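Local structure of vanadium-dependent bromoperoxidase (Corallina officinalis, 1QHB) at residues A[55-60]-A[477-482]; A[404-409]-A[549-554]. The protein halogenates organic substrates with bromide and hydrogen peroxide, using a vanadate cofactor, as a homododecamer whose subunits each bind a calcium ion important for stability. All blocks are in the same frame, centred on the assembly; numbering follows the deposited sequence.

Contact 1 of 2, residues A[55-60]-A[477-482]; sequences GSFTKG and FHPSYG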
loop_
_atom_site.group_PDB
_atom_site.type_symbol
_atom_site.label_atom_id
_atom_site.label_comp_id
_atom_site.label_asym_id
_atom_site.label_seq_id
_atom_site.Cartn_x
_atom_site.Cartn_y
_atom_site.Cartn_z
ATOM N N GLY A 55 27.691 38.108 22.210
ATOM C CA GLY A 55 27.952 38.002 20.751
ATOM C C GLY A 55 26.639 37.602 20.074
ATOM O O GLY A 55 26.661 37.268 18.889
ATOM N N SER A 56 25.533 37.709 20.815
ATOM C CA SER A 56 24.242 37.308 20.321
ATOM C C SER A 56 23.239 38.444 20.153
ATOM O O SER A 56 23.302 39.461 20.848
ATOM C CB SER A 56 23.566 36.301 21.320
ATOM O OG SER A 56 24.446 35.174 21.445
ATOM N N PHE A 57 22.242 38.218 19.287
ATOM C CA PHE A 57 21.235 39.280 19.124
ATOM C C PHE A 57 20.410 39.358 20.385
ATOM O O PHE A 57 19.788 38.371 20.714
ATOM C CB PHE A 57 20.284 38.916 17.994
ATOM C CG PHE A 57 19.135 39.834 17.772
ATOM C CD1 PHE A 57 19.263 41.014 17.079
ATOM C CD2 PHE A 57 17.871 39.465 18.256
ATOM C CE1 PHE A 57 18.166 41.837 16.892
ATOM C CE2 PHE A 57 16.770 40.267 18.030
ATOM C CZ PHE A 57 16.934 41.458 17.375
ATOM N N THR A 58 20.373 40.487 21.083
ATOM C CA THR A 58 19.540 40.554 22.270
ATOM C C THR A 58 18.755 41.861 22.213
ATOM O O THR A 58 18.252 42.302 23.261
ATOM C CB THR A 58 20.327 40.542 23.572
ATOM O OG1 THR A 58 21.147 41.730 23.554
ATOM C CG2 THR A 58 21.262 39.343 23.736
ATOM N N LYS A 59 18.554 42.403 21.028
ATOM C CA LYS A 59 17.806 43.663 20.967
ATOM C C LYS A 59 16.399 43.460 21.477
ATOM O O LYS A 59 15.713 42.577 20.973
ATOM C CB LYS A 59 17.829 44.143 19.512
ATOM C CG LYS A 59 17.427 45.627 19.379
ATOM C CD LYS A 59 17.684 46.090 17.973
ATOM C CE LYS A 59 17.131 47.512 17.770
ATOM N NZ LYS A 59 17.821 48.166 16.618
ATOM N N GLY A 60 15.950 44.301 22.452
ATOM C CA GLY A 60 14.574 44.158 22.952
ATOM C C GLY A 60 14.568 43.662 24.388
ATOM O O GLY A 60 13.689 44.010 25.170
ATOM N N PHE A 477 14.123 44.632 13.973
ATOM C CA PHE A 477 14.071 43.773 15.151
ATOM C C PHE A 477 14.255 42.289 14.871
ATOM O O PHE A 477 13.380 41.508 15.206
ATOM C CB PHE A 477 12.761 44.035 15.904
ATOM C CG PHE A 477 13.059 44.658 17.255
ATOM C CD1 PHE A 477 13.553 45.937 17.364
ATOM C CD2 PHE A 477 12.734 43.980 18.414
ATOM C CE1 PHE A 477 13.753 46.494 18.608
ATOM C CE2 PHE A 477 12.922 44.532 19.663
ATOM C CZ PHE A 477 13.464 45.797 19.744
ATOM N N HIS A 478 15.380 41.932 14.246
ATOM C CA HIS A 478 15.691 40.529 13.974
ATOM C C HIS A 478 17.203 40.452 13.724
ATOM O O HIS A 478 17.872 41.397 13.311
ATOM C CB HIS A 478 14.833 39.930 12.886
ATOM C CG HIS A 478 14.713 40.722 11.616
ATOM N ND1 HIS A 478 15.632 40.683 10.585
ATOM C CD2 HIS A 478 13.717 41.612 11.265
ATOM C CE1 HIS A 478 15.184 41.503 9.640
ATOM N NE2 HIS A 478 14.044 42.083 10.022
ATOM N N PRO A 479 17.786 39.305 14.056
ATOM C CA PRO A 479 19.189 39.055 13.971
ATOM C C PRO A 479 19.835 39.340 12.631
ATOM O O PRO A 479 19.184 39.502 11.581
ATOM C CB PRO A 479 19.342 37.577 14.379
ATOM C CG PRO A 479 18.164 37.391 15.315
ATOM C CD PRO A 479 17.040 38.083 14.538
ATOM N N SER A 480 21.172 39.462 12.710
ATOM C CA SER A 480 21.917 39.860 11.524
ATOM C C SER A 480 22.220 38.836 10.470
ATOM O O SER A 480 22.514 39.265 9.341
ATOM C CB SER A 480 23.255 40.405 12.107
ATOM O OG SER A 480 23.840 41.295 11.156
ATOM N N TYR A 481 22.233 37.528 10.758
ATOM C CA TYR A 481 22.715 36.588 9.729
ATOM C C TYR A 481 21.737 35.484 9.422
ATOM O O TYR A 481 21.458 34.700 10.316
ATOM C CB TYR A 481 23.990 36.018 10.368
ATOM C CG TYR A 481 24.787 35.051 9.535
ATOM C CD1 TYR A 481 25.691 35.547 8.609
ATOM C CD2 TYR A 481 24.680 33.671 9.682
ATOM C CE1 TYR A 481 26.449 34.707 7.838
ATOM C CE2 TYR A 481 25.430 32.793 8.887
ATOM C CZ TYR A 481 26.295 33.330 7.989
ATOM O OH TYR A 481 27.073 32.535 7.188
ATOM N N GLY A 482 21.188 35.417 8.230
ATOM C CA GLY A 482 21.489 36.281 7.139
ATOM C C GLY A 482 20.593 37.492 7.013
ATOM O O GLY A 482 20.078 37.989 8.006
#

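Contact 2 of 2, residues A[404-409]-A[549-554]; sequences RLRPEA and GVHYFS. With PO4 (phosphate ion), chain G.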
loop_
_atom_site.group_PDB
_atom_site.type_symbol
_atom_site.label_atom_id
_atom_site.label_comp_id
_atom_site.label_asym_id
_atom_site.label_seq_id
_atom_site.Cartn_x
_atom_site.Cartn_y
_atom_site.Cartn_z
ATOM N N ARG A 404 23.001 36.047 15.229
ATOM C CA ARG A 404 24.139 36.951 15.205
ATOM C C ARG A 404 23.761 38.386 15.575
ATOM O O ARG A 404 22.701 38.906 15.143
ATOM C CB ARG A 404 24.858 36.927 13.870
ATOM C CG ARG A 404 26.145 37.781 13.857
ATOM C CD ARG A 404 26.729 37.845 12.457
ATOM N NE ARG A 404 28.113 38.360 12.481
ATOM C CZ ARG A 404 28.832 38.489 11.374
ATOM N NH1 ARG A 404 28.388 38.136 10.150
ATOM N NH2 ARG A 404 30.055 38.966 11.447
ATOM N N LEU A 405 24.617 39.001 16.415
ATOM C CA LEU A 405 24.327 40.362 16.842
ATOM C C LEU A 405 24.503 41.314 15.648
ATOM O O LEU A 405 25.391 41.137 14.806
ATOM C CB LEU A 405 25.167 40.851 18.030
ATOM C CG LEU A 405 26.576 41.377 17.762
ATOM C CD1 LEU A 405 27.164 41.694 19.133
ATOM C CD2 LEU A 405 27.430 40.351 17.015
ATOM N N ARG A 406 23.672 42.339 15.651
ATOM C CA ARG A 406 23.784 43.317 14.552
ATOM C C ARG A 406 25.037 44.154 14.783
ATOM O O ARG A 406 25.561 44.245 15.894
ATOM C CB ARG A 406 22.517 44.172 14.523
ATOM C CG ARG A 406 21.259 43.411 14.063
ATOM C CD ARG A 406 21.151 43.492 12.530
ATOM N NE ARG A 406 19.857 42.924 12.118
ATOM C CZ ARG A 406 19.299 43.104 10.945
ATOM N NH1 ARG A 406 19.871 43.843 10.001
ATOM N NH2 ARG A 406 18.132 42.560 10.663
ATOM N N PRO A 407 25.564 44.776 13.734
ATOM C CA PRO A 407 26.742 45.645 13.794
ATOM C C PRO A 407 26.679 46.733 14.835
ATOM O O PRO A 407 27.668 47.046 15.505
ATOM C CB PRO A 407 26.831 46.244 12.379
ATOM C CG PRO A 407 26.153 45.212 11.523
ATOM C CD PRO A 407 25.009 44.668 12.347
ATOM N N GLU A 408 25.516 47.344 15.100
ATOM C CA GLU A 408 25.413 48.351 16.132
ATOM C C GLU A 408 25.733 47.799 17.508
ATOM O O GLU A 408 26.419 48.511 18.298
ATOM C CB GLU A 408 24.005 48.954 16.154
ATOM C CG GLU A 408 22.927 47.996 16.663
ATOM C CD GLU A 408 21.588 48.412 16.116
ATOM O OE1 GLU A 408 21.473 48.796 14.902
ATOM O OE2 GLU A 408 20.633 48.350 16.893
ATOM N N ALA A 409 25.375 46.556 17.812
ATOM C CA ALA A 409 25.691 45.957 19.122
ATOM C C ALA A 409 27.185 45.758 19.252
ATOM O O ALA A 409 27.792 45.930 20.307
ATOM C CB ALA A 409 24.974 44.613 19.213
ATOM N N GLY A 549 24.598 50.582 8.085
ATOM C CA GLY A 549 25.161 50.152 9.401
ATOM C C GLY A 549 24.450 48.923 9.962
ATOM O O GLY A 549 24.690 48.571 11.125
ATOM N N VAL A 550 23.572 48.263 9.193
ATOM C CA VAL A 550 22.761 47.202 9.744
ATOM C C VAL A 550 23.128 45.785 9.369
ATOM O O VAL A 550 22.446 44.837 9.839
ATOM C CB VAL A 550 21.238 47.427 9.484
ATOM C CG1 VAL A 550 20.832 48.789 10.041
ATOM C CG2 VAL A 550 20.898 47.345 7.998
ATOM N N HIS A 551 24.171 45.575 8.593
ATOM C CA HIS A 551 24.654 44.251 8.253
ATOM C C HIS A 551 26.176 44.261 8.078
ATOM O O HIS A 551 26.755 45.323 7.783
ATOM C CB HIS A 551 24.064 43.773 6.897
ATOM C CG HIS A 551 22.759 43.063 7.161
ATOM N ND1 HIS A 551 22.669 41.962 7.973
ATOM C CD2 HIS A 551 21.507 43.388 6.819
ATOM C CE1 HIS A 551 21.397 41.605 8.044
ATOM N NE2 HIS A 551 20.665 42.456 7.375
ATOM N N TYR A 552 26.778 43.090 8.116
ATOM C CA TYR A 552 28.194 42.963 7.783
ATOM C C TYR A 552 28.356 42.389 6.398
ATOM O O TYR A 552 27.400 41.733 5.908
ATOM C CB TYR A 552 28.851 41.931 8.708
ATOM C CG TYR A 552 28.547 42.079 10.180
ATOM C CD1 TYR A 552 27.408 41.524 10.753
ATOM C CD2 TYR A 552 29.450 42.759 10.983
ATOM C CE1 TYR A 552 27.137 41.632 12.102
ATOM C CE2 TYR A 552 29.196 42.853 12.367
ATOM C CZ TYR A 552 28.048 42.300 12.889
ATOM O OH TYR A 552 27.862 42.405 14.249
ATOM N N PHE A 553 29.526 42.464 5.786
ATOM C CA PHE A 553 29.721 41.807 4.470
ATOM C C PHE A 553 29.262 40.357 4.401
ATOM O O PHE A 553 28.583 39.941 3.447
ATOM C CB PHE A 553 31.219 41.897 4.126
ATOM C CG PHE A 553 31.440 41.402 2.699
ATOM C CD1 PHE A 553 31.220 42.230 1.623
ATOM C CD2 PHE A 553 31.853 40.087 2.457
ATOM C CE1 PHE A 553 31.417 41.791 0.321
ATOM C CE2 PHE A 553 32.035 39.680 1.184
ATOM C CZ PHE A 553 31.827 40.498 0.096
ATOM N N SER A 554 29.641 39.487 5.324
ATOM C CA SER A 554 29.387 38.054 5.333
ATOM C C SER A 554 27.905 37.725 5.410
ATOM O O SER A 554 27.438 36.748 4.790
ATOM C CB SER A 554 30.124 37.351 6.494
ATOM O OG SER A 554 29.762 38.029 7.722
HETATM P P PO4 G . 17.431 42.948 6.780
HETATM O O1 PO4 G . 18.060 43.822 7.807
HETATM O O2 PO4 G . 17.987 43.201 5.421
HETATM O O3 PO4 G . 15.976 43.172 6.784
HETATM O O4 PO4 G . 17.755 41.529 7.182
HETATM O O HOH W 1 23.454 47.505 13.370
#

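Contact 1 of 2, residues A[55-60]-A[477-482]
Phe57 lies flat against the 478-479 peptide, an example of how two irregular loops can be joined by packing alone, with no hydrogen bond between them. The compact half is here. Pro479 CG sits over the Phe57 ring, 4.0 Å from its centroid and 30° off the normal, a CH-pi contact. Farther along the same face, Phe57 CE1 lies 3.6 Å from His478 C, and at the corner of the ring CZ meets His478 N, 3.5 Å away. Over the opposite face lies Lys59 N of the same loop, 3.9 Å above the plane, which leaves the ring sandwiched between backbones. With CG anti to the backbone nitrogen (chi1 175°), the ring is carried straight at the other loop.

Toward Gly60 the fit is less square. The extended chain of Lys59 passes across the Phe477 ring, its CG making an off-centre CH-pi contact 4.3 Å from the centroid. Lys59 CE, 3.6 Å from Phe477 CE1, and Gly60 CA, 3.7 Å from Phe477 CE2, both approach obliquely. Even this side is buried, and the amine of Lys59 runs on to a salt bridge with Glu408.

His478 turns its CB away from 55-60, and its ND1 bonds to Lys398 NZ. The imidazole lies about 3 Å (nearest atoms) from the bound phosphate, consistent with the active-site role inferred for this residue in the vanadium haloperoxidase pocket.

Contact 2 of 2, residues A[404-409]-A[549-554]
Tyr552 is held between Arg404 on one face of its ring and Pro407 on the other, an instructive case of a ring sandwiched between a guanidinium and a proline. From CB, 4.1 Å from Arg404 NH1, the chain leads to CG and CD1 beneath the guanidinium. That group lies flat on the ring in a cation-pi stack, planes 9° apart, CZ 3.4 Å from CD1. CE1 meets Leu405 O and Arg404 NE, CD2 lies between Arg404 NH2 and Pro407 CG, and CE2 rests on that CG, which stands 3.7 Å from the centroid almost on the normal. CZ meets Leu405 O and Pro407 N. At the tip, OH donates to Leu405 O at 2.8 Å, from above the carbonyl plane; Thr410 OG1 is a second partner.

The extended side chain of Arg404 reaches past the ring, and NH1 bonds in the guanidinium plane to Ser554 OG, which also bonds to Glu158; Arg404 forms salt bridges to Asp555 and Glu158. Arg406 instead bends at chi2 (-88°). Its NH1 divides its hydrogens between Val550 O (2.8 Å) and phosphate O1 (2.8 Å), so the backbone carbonyl helps position the group gripping the anion. His551 NE2 bonds to phosphate O4, and Asp555 holds its ND1. Arg406 and His551 belong to the deposited vanadate site, where phosphate, probably from the crystallisation liquor, is bound. A water joins Gly549 O to Glu408 N and OE1.

Gly549 closes helix 530-548 in a Schellman motif, Tyr552 and Arg406 N-cap helices 553-574 and 407-422, and helix 153-167 packs Leu155 on Tyr552 and Leu162 on Pro407.

The centres of contacts 1 and 2 are about 8 Å apart, and their segments alternate along the chain in the order 55-60, 404-409, 477-482, 549-554. Four distant parts of the sequence therefore meet in one buried patch within a single subunit. Segment 404-409 follows helix 376-402, the source of Lys398, and 477-482 leads into helix 484-499, whose start contributes Gly484 and His485 to the phosphate. The two contacts are stitched together where Arg406 NE meets His478 O at 2.8 Å, a probable hydrogen bond. Together they bring Arg406 and His551 of the deposited vanadate site next to His478, the inferred active-site residue, around a bound phosphate.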